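Local coordinates for protein structure-specific endonuclease subunit slx1 (PDB 4ZDT) that cuts branched DNA near single-strand junctions as catalytic subunit of the Slx1-Slx4 endonuclease, and is represented here by its zinc-binding RING finger domain, at residues Val4-Cys9 against Ile30-Cys35; Arg19-Phe24 against Leu67-Thr72; Thr25-Ile30 against Cys54-Arg59; Cys35-Phe40 against Leu61-Phe66. All blocks are in the same frame, centred on the assembly; numbering follows the deposited sequence.

Contact 1. Residues Val4-Cys9 against Ile30-Cys35; sequences VKCNLC and INHLTC. With ZN (zinc ion), chain E.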
loop_
_atom_site.group_PDB
_atom_site.type_symbol
_atom_site.label_atom_id
_atom_site.label_comp_id
_atom_site.label_asym_id
_atom_site.label_seq_id
_atom_site.Cartn_x
_atom_site.Cartn_y
_atom_site.Cartn_z
ATOM N N VAL A 4 9.942 -6.444 18.360
ATOM C CA VAL A 4 10.528 -5.501 17.396
ATOM C C VAL A 4 9.657 -4.253 17.267
ATOM O O VAL A 4 8.417 -4.338 17.258
ATOM C CB VAL A 4 10.761 -6.167 15.996
ATOM C CG1 VAL A 4 11.373 -5.179 14.995
ATOM C CG2 VAL A 4 11.651 -7.408 16.123
ATOM N N LYS A 5 10.310 -3.103 17.159
ATOM C CA LYS A 5 9.647 -1.810 17.137
ATOM C C LYS A 5 9.687 -1.210 15.737
ATOM O O LYS A 5 10.744 -1.193 15.094
ATOM C CB LYS A 5 10.384 -0.884 18.099
ATOM C CG LYS A 5 9.681 0.405 18.459
ATOM C CD LYS A 5 10.443 1.127 19.569
ATOM C CE LYS A 5 9.536 2.091 20.324
ATOM N NZ LYS A 5 10.293 2.995 21.237
ATOM N N CYS A 6 8.551 -0.711 15.256
ATOM C CA CYS A 6 8.564 0.054 14.016
ATOM C C CYS A 6 9.295 1.377 14.225
ATOM O O CYS A 6 9.027 2.108 15.182
ATOM C CB CYS A 6 7.149 0.305 13.480
ATOM S SG CYS A 6 7.120 1.567 12.174
ATOM N N ASN A 7 10.203 1.692 13.308
ATOM C CA ASN A 7 11.023 2.893 13.417
ATOM C C ASN A 7 10.352 4.180 12.932
ATOM O O ASN A 7 11.014 5.211 12.805
ATOM C CB ASN A 7 12.354 2.695 12.687
ATOM C CG ASN A 7 12.198 2.704 11.179
ATOM O OD1 ASN A 7 11.102 2.503 10.655
ATOM N ND2 ASN A 7 13.297 2.940 10.471
ATOM N N LEU A 8 9.049 4.132 12.666
ATOM C CA LEU A 8 8.345 5.335 12.234
ATOM C C LEU A 8 7.159 5.687 13.132
ATOM O O LEU A 8 6.830 6.869 13.282
ATOM C CB LEU A 8 7.880 5.187 10.771
ATOM C CG LEU A 8 8.979 5.002 9.709
ATOM C CD1 LEU A 8 8.395 4.607 8.341
ATOM C CD2 LEU A 8 9.859 6.252 9.574
ATOM N N CYS A 9 6.507 4.664 13.708
ATOM C CA CYS A 9 5.329 4.866 14.557
ATOM C C CYS A 9 5.532 4.383 16.000
ATOM O O CYS A 9 4.688 4.635 16.872
ATOM C CB CYS A 9 4.107 4.186 13.952
ATOM S SG CYS A 9 3.971 2.444 14.337
ATOM N N ILE A 30 13.924 -1.124 10.240
ATOM C CA ILE A 30 12.728 -1.959 10.266
ATOM C C ILE A 30 11.480 -1.105 10.541
ATOM O O ILE A 30 11.501 -0.200 11.387
ATOM C CB ILE A 30 12.870 -3.164 11.245
ATOM C CG1 ILE A 30 13.986 -4.109 10.745
ATOM C CG2 ILE A 30 11.562 -3.963 11.336
ATOM C CD1 ILE A 30 14.447 -5.165 11.758
ATOM N N ASN A 31 10.393 -1.399 9.835
ATOM C CA ASN A 31 9.148 -0.657 10.018
ATOM C C ASN A 31 7.938 -1.336 9.378
ATOM O O ASN A 31 8.085 -2.197 8.511
ATOM C CB ASN A 31 9.293 0.769 9.482
ATOM C CG ASN A 31 10.137 0.836 8.225
ATOM O OD1 ASN A 31 9.861 0.150 7.241
ATOM N ND2 ASN A 31 11.174 1.665 8.251
ATOM N N HIS A 32 6.742 -0.938 9.812
ATOM C CA HIS A 32 5.493 -1.492 9.268
ATOM C C HIS A 32 5.455 -1.147 7.790
ATOM O O HIS A 32 5.873 -0.062 7.404
ATOM C CB HIS A 32 4.257 -0.832 9.902
ATOM C CG HIS A 32 3.982 -1.250 11.309
ATOM N ND1 HIS A 32 4.173 -0.405 12.384
ATOM C CD2 HIS A 32 3.501 -2.408 11.817
ATOM C CE1 HIS A 32 3.828 -1.036 13.496
ATOM N NE2 HIS A 32 3.417 -2.250 13.178
ATOM N N LEU A 33 4.951 -2.067 6.970
ATOM C CA LEU A 33 4.748 -1.789 5.535
ATOM C C LEU A 33 3.945 -0.531 5.320
ATOM O O LEU A 33 4.343 0.326 4.537
ATOM C CB LEU A 33 4.042 -2.959 4.837
ATOM C CG LEU A 33 4.803 -4.281 4.763
ATOM C CD1 LEU A 33 3.877 -5.397 4.295
ATOM C CD2 LEU A 33 5.995 -4.123 3.778
ATOM N N THR A 34 2.803 -0.419 6.012
ATOM C CA THR A 34 1.941 0.745 5.815
ATOM C C THR A 34 2.619 2.027 6.258
ATOM O O THR A 34 2.526 3.035 5.570
ATOM C CB THR A 34 0.550 0.584 6.485
ATOM O OG1 THR A 34 0.735 0.230 7.858
ATOM C CG2 THR A 34 -0.206 -0.520 5.811
ATOM N N CYS A 35 3.334 1.988 7.387
ATOM C CA CYS A 35 4.082 3.169 7.829
ATOM C C CYS A 35 5.107 3.649 6.798
ATOM O O CYS A 35 5.151 4.827 6.447
ATOM C CB CYS A 35 4.786 2.926 9.181
ATOM S SG CYS A 35 3.619 2.705 10.530
HETATM ZN ZN ZN E . 4.693 1.573 12.195
#
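Cys6 and Cys9 meet His32 and Cys35 around one zinc ion, the three-cysteine, one-histidine site of the RING finger domain of Slx1. The ligands come in two pairs, one from a CxxC knuckle in the loop at residues 4-9 and one from the point where strand 30-31 gives way to helix 33-40. SG of Cys6 and SG of Cys9 each lie 2.4 Å from the zinc ion and SG of Cys35 lies at 2.3 Å. The imidazole of His32, the N-cap of the helix, binds through ND1 at 2.0 Å and receives Cys9 SG at its edge, near the ring plane.

Hydrogen bonds to sulfur form the second layer. SG of Cys6 stands opposite its own backbone N (chi1 167°) and accepts three amides: Leu8 N at 3.2 Å, Cys9 N, and from across the contact His32 N at 3.5 Å, in an almost straight bond of 167°. Such bonds probably spread the negative charge of the thiolate. The backbones join directly where Asn7 N donates to Ile30 O at 3.0 Å. The amides of Asn7 and Asn31 sit too close for their pairing to be trusted.

Apolar contacts close the two ends. Leu8 CD1 lies 4.1 Å from Cys35 CB in the first helical turn, while Leu33 and Thr34 of the same helix pack on Ile26 and Trp25 of the Slx4 chain. At the other end the side chains of Val4 and Ile30 cross at about a right angle, with Val4 CG1 resting 3.9 Å from Ile30 CG2.

Contact 2. Residues Arg19-Phe24 against Leu67-Thr72; sequences RANCPF and LSTVFT. With ZN (zinc ion), chain F.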
loop_
_atom_site.group_PDB
_atom_site.type_symbol
_atom_site.label_atom_id
_atom_site.label_comp_id
_atom_site.label_asym_id
_atom_site.label_seq_id
_atom_site.Cartn_x
_atom_site.Cartn_y
_atom_site.Cartn_z
ATOM N N ARG A 19 6.716 -7.006 7.662
ATOM C CA ARG A 19 7.432 -5.762 7.964
ATOM C C ARG A 19 8.516 -5.424 6.944
ATOM O O ARG A 19 9.227 -6.304 6.459
ATOM C CB ARG A 19 8.037 -5.824 9.369
ATOM C CG ARG A 19 9.374 -6.543 9.437
ATOM C CD ARG A 19 9.497 -7.359 10.714
ATOM N NE ARG A 19 8.348 -8.241 10.913
ATOM C CZ ARG A 19 8.128 -8.956 12.016
ATOM N NH1 ARG A 19 8.999 -8.894 13.020
ATOM N NH2 ARG A 19 7.056 -9.732 12.111
ATOM N N ALA A 20 8.638 -4.137 6.632
ATOM C CA ALA A 20 9.677 -3.655 5.733
ATOM C C ALA A 20 11.005 -3.647 6.463
ATOM O O ALA A 20 11.052 -3.383 7.676
ATOM C CB ALA A 20 9.348 -2.259 5.254
ATOM N N ASN A 21 12.071 -3.956 5.721
ATOM C CA ASN A 21 13.435 -3.728 6.179
ATOM C C ASN A 21 14.333 -3.268 5.035
ATOM O O ASN A 21 14.271 -3.800 3.920
ATOM C CB ASN A 21 14.039 -4.958 6.873
ATOM C CG ASN A 21 14.471 -6.018 5.896
ATOM O OD1 ASN A 21 13.637 -6.704 5.292
ATOM N ND2 ASN A 21 15.787 -6.142 5.703
ATOM N N CYS A 22 15.154 -2.267 5.323
ATOM C CA CYS A 22 16.190 -1.851 4.401
ATOM C C CYS A 22 17.091 -3.061 4.168
ATOM O O CYS A 22 17.542 -3.693 5.125
ATOM C CB CYS A 22 16.976 -0.688 4.984
ATOM S SG CYS A 22 18.255 -0.017 3.890
ATOM N N PRO A 23 17.333 -3.405 2.888
ATOM C CA PRO A 23 18.041 -4.653 2.573
ATOM C C PRO A 23 19.532 -4.611 2.885
ATOM O O PRO A 23 20.187 -5.630 2.734
ATOM C CB PRO A 23 17.816 -4.824 1.046
ATOM C CG PRO A 23 17.675 -3.406 0.533
ATOM C CD PRO A 23 16.975 -2.634 1.674
ATOM N N PHE A 24 20.062 -3.460 3.292
ATOM C CA PHE A 24 21.477 -3.361 3.625
ATOM C C PHE A 24 21.676 -3.634 5.126
ATOM O O PHE A 24 21.121 -2.948 5.972
ATOM C CB PHE A 24 22.068 -2.008 3.197
ATOM C CG PHE A 24 22.086 -1.828 1.690
ATOM C CD1 PHE A 24 20.972 -1.311 1.021
ATOM C CD2 PHE A 24 23.178 -2.261 0.942
ATOM C CE1 PHE A 24 20.978 -1.166 -0.403
ATOM C CE2 PHE A 24 23.188 -2.149 -0.474
ATOM C CZ PHE A 24 22.081 -1.598 -1.136
ATOM N N LEU A 67 11.184 -5.353 0.655
ATOM C CA LEU A 67 10.345 -6.526 0.882
ATOM C C LEU A 67 11.109 -7.847 1.013
ATOM O O LEU A 67 10.557 -8.892 0.668
ATOM C CB LEU A 67 9.288 -6.644 -0.252
ATOM C CG LEU A 67 8.395 -5.427 -0.545
ATOM C CD1 LEU A 67 7.440 -5.678 -1.700
ATOM C CD2 LEU A 67 7.616 -4.998 0.698
ATOM N N SER A 68 12.342 -7.836 1.537
ATOM C CA SER A 68 13.162 -9.077 1.546
ATOM C C SER A 68 12.602 -10.215 2.390
ATOM O O SER A 68 12.926 -11.373 2.155
ATOM C CB SER A 68 14.623 -8.817 1.958
ATOM O OG SER A 68 14.691 -8.401 3.315
ATOM N N THR A 69 11.761 -9.909 3.372
ATOM C CA THR A 69 11.275 -10.963 4.247
ATOM C C THR A 69 9.816 -11.299 3.987
ATOM O O THR A 69 9.274 -12.227 4.578
ATOM C CB THR A 69 11.480 -10.618 5.735
ATOM O OG1 THR A 69 10.666 -9.484 6.091
ATOM C CG2 THR A 69 12.988 -10.301 6.020
ATOM N N VAL A 70 9.183 -10.551 3.088
ATOM C CA VAL A 70 7.746 -10.691 2.865
ATOM C C VAL A 70 7.370 -12.001 2.145
ATOM O O VAL A 70 6.363 -12.657 2.488
ATOM C CB VAL A 70 7.225 -9.450 2.116
ATOM C CG1 VAL A 70 5.901 -9.727 1.416
ATOM C CG2 VAL A 70 7.126 -8.282 3.092
ATOM N N PHE A 71 8.172 -12.390 1.160
ATOM C CA PHE A 71 7.823 -13.534 0.314
ATOM C C PHE A 71 8.444 -14.868 0.740
ATOM O O PHE A 71 8.032 -15.923 0.251
ATOM C CB PHE A 71 8.215 -13.233 -1.135
ATOM C CG PHE A 71 7.618 -11.970 -1.669
ATOM C CD1 PHE A 71 6.235 -11.852 -1.835
ATOM C CD2 PHE A 71 8.435 -10.899 -2.024
ATOM C CE1 PHE A 71 5.670 -10.673 -2.343
ATOM C CE2 PHE A 71 7.882 -9.720 -2.544
ATOM C CZ PHE A 71 6.489 -9.607 -2.700
ATOM N N THR A 72 9.427 -14.822 1.633
ATOM C CA THR A 72 10.202 -16.024 1.996
ATOM C C THR A 72 10.097 -16.342 3.490
ATOM O O THR A 72 9.325 -15.701 4.214
ATOM C CB THR A 72 11.691 -15.847 1.649
ATOM O OG1 THR A 72 12.144 -14.597 2.179
ATOM C CG2 THR A 72 11.912 -15.851 0.124
HETATM ZN ZN ZN F . 18.600 1.919 5.030
HETATM O O HOH W 1 10.528 -7.201 4.176
HETATM O O HOH W 2 7.757 -9.525 6.555
HETATM O O HOH W 3 11.627 -7.337 6.792
HETATM O O HOH W 4 14.195 -5.866 2.435
#
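Asn21 faces Ser68 and Thr69, and its side chain can be followed atom by atom. CB stops 5.0 Å short of Ser68 OG. The first torsion (chi1 77°) sets CG between the backbone N and the carbonyl carbon and carries the amide on toward residues 67-72. CG comes within 3.5 Å of Ser68 OG. At the tip the branches part: OD1 lies 2.8 Å from Ser68 OG and also meets Thr69 CG2, whereas ND2 turns back to its own chain and makes a weak bond to Cys22 O.

Four waters bridge the two segments. Water 3 joins Asn21 OD1, Arg19 O and Thr69 OG1. Water 1 donates to Arg19 O at 2.8 Å and accepts from Thr69 N at 3.1 Å, and water 2 joins Arg19 N to Thr69 OG1. Water 4 joins Asn21 O to Ser68 N and Ser68 OG. Polar atoms of both backbones are thus satisfied through solvent. Leu67 and Val70 pack on Leu29 and Thr30 of the Slx4 chain. The contact holds the last residues of this chain, largely through water, beside strand 20-21, which pairs antiparallel with strand 30-31 and leads into Cys22, a ligand of the Cys4 zinc site of the RING finger.

Contact 3. Residues Thr25-Ile30 against Cys54-Arg59; sequences TDCNSI and CTKCKR. With ZN (zinc ion), chain F.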
loop_
_atom_site.group_PDB
_atom_site.type_symbol
_atom_site.label_atom_id
_atom_site.label_comp_id
_atom_site.label_asym_id
_atom_site.label_seq_id
_atom_site.Cartn_x
_atom_site.Cartn_y
_atom_site.Cartn_z
ATOM N N THR A 25 22.465 -4.651 5.422
ATOM C CA THR A 25 22.710 -5.076 6.807
ATOM C C THR A 25 23.361 -3.954 7.617
ATOM O O THR A 25 23.146 -3.870 8.829
ATOM C CB THR A 25 23.522 -6.354 6.845
ATOM O OG1 THR A 25 22.886 -7.304 5.992
ATOM C CG2 THR A 25 23.565 -6.952 8.260
ATOM N N ASP A 26 24.106 -3.064 6.947
ATOM C CA ASP A 26 24.721 -1.932 7.638
ATOM C C ASP A 26 23.687 -0.941 8.139
ATOM O O ASP A 26 24.010 -0.056 8.919
ATOM C CB ASP A 26 25.820 -1.227 6.798
ATOM C CG ASP A 26 25.278 -0.506 5.538
ATOM O OD1 ASP A 26 24.161 0.068 5.573
ATOM O OD2 ASP A 26 26.008 -0.471 4.525
ATOM N N CYS A 27 22.437 -1.115 7.702
ATOM C CA CYS A 27 21.366 -0.209 8.082
ATOM C C CYS A 27 20.251 -0.978 8.794
ATOM O O CYS A 27 19.982 -0.734 9.976
ATOM C CB CYS A 27 20.814 0.501 6.843
ATOM S SG CYS A 27 19.346 1.456 7.222
ATOM N N ASN A 28 19.612 -1.895 8.059
ATOM C CA ASN A 28 18.565 -2.775 8.580
ATOM C C ASN A 28 17.413 -2.028 9.280
ATOM O O ASN A 28 16.868 -2.516 10.262
ATOM C CB ASN A 28 19.184 -3.865 9.498
ATOM C CG ASN A 28 18.254 -5.038 9.727
ATOM O OD1 ASN A 28 17.625 -5.529 8.794
ATOM N ND2 ASN A 28 18.158 -5.492 10.978
ATOM N N SER A 29 17.059 -0.846 8.775
ATOM C CA SER A 29 15.902 -0.078 9.259
ATOM C C SER A 29 14.611 -0.892 9.120
ATOM O O SER A 29 14.257 -1.306 8.005
ATOM C CB SER A 29 15.761 1.207 8.446
ATOM O OG SER A 29 14.619 1.937 8.860
ATOM N N ILE A 30 13.924 -1.124 10.240
ATOM C CA ILE A 30 12.728 -1.959 10.266
ATOM C C ILE A 30 11.480 -1.105 10.541
ATOM O O ILE A 30 11.501 -0.200 11.387
ATOM C CB ILE A 30 12.870 -3.164 11.245
ATOM C CG1 ILE A 30 13.986 -4.109 10.745
ATOM C CG2 ILE A 30 11.562 -3.963 11.336
ATOM C CD1 ILE A 30 14.447 -5.165 11.758
ATOM N N CYS A 54 15.405 5.622 2.385
ATOM C CA CYS A 54 15.464 5.040 3.718
ATOM C C CYS A 54 15.843 6.145 4.718
ATOM O O CYS A 54 16.852 6.831 4.543
ATOM C CB CYS A 54 16.488 3.911 3.774
ATOM S SG CYS A 54 16.644 3.171 5.433
ATOM N N THR A 55 15.042 6.324 5.758
ATOM C CA THR A 55 15.288 7.449 6.672
ATOM C C THR A 55 16.562 7.277 7.525
ATOM O O THR A 55 17.128 8.263 8.026
ATOM C CB THR A 55 14.059 7.772 7.545
ATOM O OG1 THR A 55 14.201 9.092 8.069
ATOM C CG2 THR A 55 13.922 6.795 8.689
ATOM N N LYS A 56 17.007 6.033 7.661
ATOM C CA LYS A 56 18.174 5.708 8.468
ATOM C C LYS A 56 19.466 5.872 7.633
ATOM O O LYS A 56 20.277 6.751 7.936
ATOM C CB LYS A 56 18.007 4.316 9.117
ATOM C CG LYS A 56 19.071 3.960 10.187
ATOM C CD LYS A 56 18.930 2.524 10.732
ATOM C CE LYS A 56 19.979 2.229 11.843
ATOM N NZ LYS A 56 19.930 0.820 12.343
ATOM N N CYS A 57 19.632 5.100 6.548
ATOM C CA CYS A 57 20.863 5.188 5.733
ATOM C C CYS A 57 20.857 6.222 4.588
ATOM O O CYS A 57 21.903 6.489 3.988
ATOM C CB CYS A 57 21.241 3.815 5.176
ATOM S SG CYS A 57 20.092 3.246 3.860
ATOM N N LYS A 58 19.693 6.793 4.281
ATOM C CA LYS A 58 19.544 7.782 3.187
ATOM C C LYS A 58 19.717 7.249 1.770
ATOM O O LYS A 58 19.776 8.042 0.839
ATOM C CB LYS A 58 20.474 9.015 3.363
ATOM C CG LYS A 58 20.529 9.601 4.767
ATOM C CD LYS A 58 19.161 10.028 5.278
ATOM C CE LYS A 58 19.312 10.763 6.605
ATOM N NZ LYS A 58 17.989 11.017 7.223
ATOM N N ARG A 59 19.821 5.938 1.576
ATOM C CA ARG A 59 19.836 5.406 0.204
ATOM C C ARG A 59 18.434 5.564 -0.402
ATOM O O ARG A 59 17.443 5.528 0.330
ATOM C CB ARG A 59 20.230 3.933 0.180
ATOM C CG ARG A 59 21.687 3.621 0.596
ATOM C CD ARG A 59 21.852 2.103 0.675
ATOM N NE ARG A 59 23.216 1.623 0.947
ATOM C CZ ARG A 59 23.668 1.277 2.148
ATOM N NH1 ARG A 59 22.885 1.396 3.233
ATOM N NH2 ARG A 59 24.913 0.824 2.278
HETATM ZN ZN ZN F . 18.600 1.919 5.030
HETATM O O HOH W 5 22.938 0.864 11.201
#
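Cys27 and Cys54 both hold SG opposite their backbone N (chi1 172° in Cys27), while in Cys57 the sulfur is rotated to lie between the backbone N and the carbonyl carbon (chi1 71°). These rotations point three sulfurs at one zinc ion, with Cys27 SG at 2.4 Å and Cys57 SG at 2.3 Å. Lys56 runs straight out from the same turn, its CB and CD each passing close to Cys27 SG, and its NZ ends 2.8 Å from Cys27 O, lying in the carbonyl plane. A water that donates to Asp26 O makes a further, weak bond to this ammonium group.

With Cys22 as fourth ligand this is the Cys4 site of the RING finger, in which the CxxC pair Cys54 and Cys57 returns late in the sequence to a metal already held by the loop after strand 20-21. Beside it, Ser29 CB packs 3.7 Å from Cys54 SG.

An ion pair bridges the outer side of the site. Arg59 meets Asp26 end-on, NH1 to OD1 at 3.0 Å and NH2 to OD2 at 2.8 Å, each oxygen using its syn lone pair, with the two flat groups only 13° from coplanar. NH1 also donates to Cys57 SG at 3.4 Å, tilted somewhat from the guanidinium plane, so a single nitrogen serves both a carboxylate and a metal-bound sulfur. The arginine further makes a cation-pi contact with Phe24.

Contact 4. Residues Cys35-Phe40 against Leu61-Phe66; sequences CLASSF and LRWREF. With ZN (zinc ion), chain E.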
loop_
_atom_site.group_PDB
_atom_site.type_symbol
_atom_site.label_atom_id
_atom_site.label_comp_id
_atom_site.label_asym_id
_atom_site.label_seq_id
_atom_site.Cartn_x
_atom_site.Cartn_y
_atom_site.Cartn_z
ATOM N N CYS A 35 3.334 1.988 7.387
ATOM C CA CYS A 35 4.082 3.169 7.829
ATOM C C CYS A 35 5.107 3.649 6.798
ATOM O O CYS A 35 5.151 4.827 6.447
ATOM C CB CYS A 35 4.786 2.926 9.181
ATOM S SG CYS A 35 3.619 2.705 10.530
ATOM N N LEU A 36 5.975 2.738 6.334
ATOM C CA LEU A 36 6.972 3.079 5.319
ATOM C C LEU A 36 6.302 3.575 4.034
ATOM O O LEU A 36 6.705 4.581 3.473
ATOM C CB LEU A 36 7.872 1.863 5.004
ATOM C CG LEU A 36 9.135 2.147 4.179
ATOM C CD1 LEU A 36 10.055 3.136 4.889
ATOM C CD2 LEU A 36 9.905 0.862 3.863
ATOM N N ALA A 37 5.285 2.857 3.565
ATOM C CA ALA A 37 4.618 3.261 2.331
ATOM C C ALA A 37 4.069 4.683 2.456
ATOM O O ALA A 37 4.306 5.542 1.592
ATOM C CB ALA A 37 3.511 2.270 1.969
ATOM N N SER A 38 3.352 4.938 3.557
ATOM C CA SER A 38 2.807 6.277 3.821
ATOM C C SER A 38 3.923 7.366 3.771
ATOM O O SER A 38 3.738 8.440 3.160
ATOM C CB SER A 38 2.023 6.267 5.144
ATOM O OG SER A 38 1.470 7.531 5.393
ATOM N N SER A 39 5.101 7.060 4.327
ATOM C CA SER A 39 6.216 8.025 4.320
ATOM C C SER A 39 6.785 8.270 2.918
ATOM O O SER A 39 7.399 9.291 2.675
ATOM C CB SER A 39 7.341 7.584 5.267
ATOM O OG SER A 39 8.060 6.479 4.733
ATOM N N PHE A 40 6.593 7.315 2.018
ATOM C CA PHE A 40 7.128 7.384 0.657
ATOM C C PHE A 40 6.165 8.061 -0.329
ATOM O O PHE A 40 6.612 8.622 -1.335
ATOM C CB PHE A 40 7.430 5.981 0.142
ATOM C CG PHE A 40 8.705 5.364 0.686
ATOM C CD1 PHE A 40 9.464 5.994 1.666
ATOM C CD2 PHE A 40 9.131 4.131 0.212
ATOM C CE1 PHE A 40 10.658 5.411 2.149
ATOM C CE2 PHE A 40 10.320 3.537 0.688
ATOM C CZ PHE A 40 11.074 4.190 1.680
ATOM N N LEU A 61 15.852 3.806 -2.738
ATOM C CA LEU A 61 15.661 2.457 -3.256
ATOM C C LEU A 61 14.246 2.299 -3.765
ATOM O O LEU A 61 13.381 3.095 -3.412
ATOM C CB LEU A 61 15.933 1.420 -2.163
ATOM C CG LEU A 61 17.300 1.566 -1.472
ATOM C CD1 LEU A 61 17.339 0.604 -0.301
ATOM C CD2 LEU A 61 18.445 1.290 -2.454
ATOM N N ARG A 62 14.019 1.276 -4.588
ATOM C CA ARG A 62 12.675 0.986 -5.095
ATOM C C ARG A 62 11.918 0.227 -4.019
ATOM O O ARG A 62 12.532 -0.457 -3.186
ATOM C CB ARG A 62 12.769 0.134 -6.360
ATOM C CG ARG A 62 13.338 0.901 -7.546
ATOM C CD ARG A 62 13.709 0.004 -8.735
ATOM N NE ARG A 62 14.253 0.859 -9.802
ATOM C CZ ARG A 62 14.462 0.479 -11.074
ATOM N NH1 ARG A 62 14.192 -0.757 -11.466
ATOM N NH2 ARG A 62 14.948 1.354 -11.948
ATOM N N TRP A 63 10.592 0.319 -4.068
ATOM C CA TRP A 63 9.717 -0.262 -3.056
ATOM C C TRP A 63 10.052 -1.714 -2.795
ATOM O O TRP A 63 10.135 -2.153 -1.647
ATOM C CB TRP A 63 8.234 -0.123 -3.476
ATOM C CG TRP A 63 7.289 -0.721 -2.461
ATOM C CD1 TRP A 63 6.464 -1.804 -2.628
ATOM C CD2 TRP A 63 7.132 -0.304 -1.099
ATOM N NE1 TRP A 63 5.779 -2.070 -1.451
ATOM C CE2 TRP A 63 6.170 -1.158 -0.503
ATOM C CE3 TRP A 63 7.703 0.718 -0.326
ATOM C CZ2 TRP A 63 5.778 -1.028 0.836
ATOM C CZ3 TRP A 63 7.290 0.856 1.017
ATOM C CH2 TRP A 63 6.345 -0.016 1.575
ATOM N N ARG A 64 10.239 -2.472 -3.869
ATOM C CA ARG A 64 10.498 -3.906 -3.765
ATOM C C ARG A 64 11.677 -4.235 -2.850
ATOM O O ARG A 64 11.647 -5.225 -2.118
ATOM C CB ARG A 64 10.731 -4.508 -5.152
ATOM C CG ARG A 64 10.403 -5.989 -5.250
ATOM C CD ARG A 64 10.401 -6.461 -6.695
ATOM N NE ARG A 64 9.139 -6.163 -7.372
ATOM C CZ ARG A 64 8.034 -6.891 -7.247
ATOM N NH1 ARG A 64 8.031 -7.967 -6.473
ATOM N NH2 ARG A 64 6.931 -6.543 -7.896
ATOM N N GLU A 65 12.712 -3.404 -2.899
ATOM C CA GLU A 65 13.924 -3.640 -2.126
ATOM C C GLU A 65 13.639 -3.785 -0.631
ATOM O O GLU A 65 14.398 -4.438 0.086
ATOM C CB GLU A 65 14.934 -2.516 -2.359
ATOM C CG GLU A 65 15.908 -2.782 -3.496
ATOM C CD GLU A 65 15.368 -2.338 -4.841
ATOM O OE1 GLU A 65 15.245 -1.115 -5.060
ATOM O OE2 GLU A 65 15.067 -3.213 -5.681
ATOM N N PHE A 66 12.552 -3.178 -0.162
ATOM C CA PHE A 66 12.220 -3.238 1.266
ATOM C C PHE A 66 11.448 -4.496 1.644
ATOM O O PHE A 66 11.155 -4.730 2.827
ATOM C CB PHE A 66 11.478 -1.967 1.691
ATOM C CG PHE A 66 12.298 -0.721 1.532
ATOM C CD1 PHE A 66 13.182 -0.327 2.539
ATOM C CD2 PHE A 66 12.173 0.076 0.385
ATOM C CE1 PHE A 66 13.935 0.834 2.399
ATOM C CE2 PHE A 66 12.924 1.233 0.237
ATOM C CZ PHE A 66 13.815 1.608 1.255
HETATM ZN ZN ZN E . 4.693 1.573 12.195
#
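Phe40, Trp63 and Phe66 form an aromatic cluster in the core of the RING finger domain, where helix 33-40, which carries the zinc ligand Cys35 in its first turn, packs on the 3-10 turn that follows strand 60-62. Phe40 directs its edge at the face of Phe66 in an offset edge-to-face pair, with ring centroids 5.4 Å apart, planes at 63° and Phe40 CE2 only 3.5 Å from Phe66 CE2. The same ring sets CD2 at the edge of the indole, 3.7 Å from Trp63 CE3.

Leu36 fills the angle between the aromatic groups. Its CD2 sits over one face of Phe66, 4.0 Å from the ring centroid, in a CH-pi contact, and lies 3.9 Å from Trp63 CZ3. Trp63 has CG opposite its backbone N (chi1 180°), which extends the indole toward the helix until CH2 reaches Ala37 CB at 3.7 Å. Pro49 touches Ala37, Phe40 and Trp63, while Phe66 leans toward Cys54 of the other zinc site.

No hydrogen bond crosses between the two segments. The one polar atom of the indole, NE1, is instead satisfied by Leu29 O of the Slx4 chain, whose Leu29 also packs on Ala37. The contact therefore rests on buried apolar surface and on the edge-to-face and CH-pi contacts, with the tryptophan belonging at once to the hydrophobic core and to the interface with Slx4.

From the N terminus, the loop at 4-9 is met first at 30-35, where contact 1 closes a loop around one zinc ion. Before that closure the chain has opened contact 2 at 19-24 and contact 3 at 25-30, and both cross contact 1. Contact 4 opens at Cys35, which it shares with contact 1, so these two run in series along helix 33-40. Contact 3 closes at 54-59 on the second zinc ion and crosses contact 4, which closes at 61-66. Contact 2, closing last at 67-72, encloses both. The crossing of contacts 1 and 3, one zinc ion each, is the RING cross-brace, and contact 4 packs the helix on the 3-10 turn after strand 60-62.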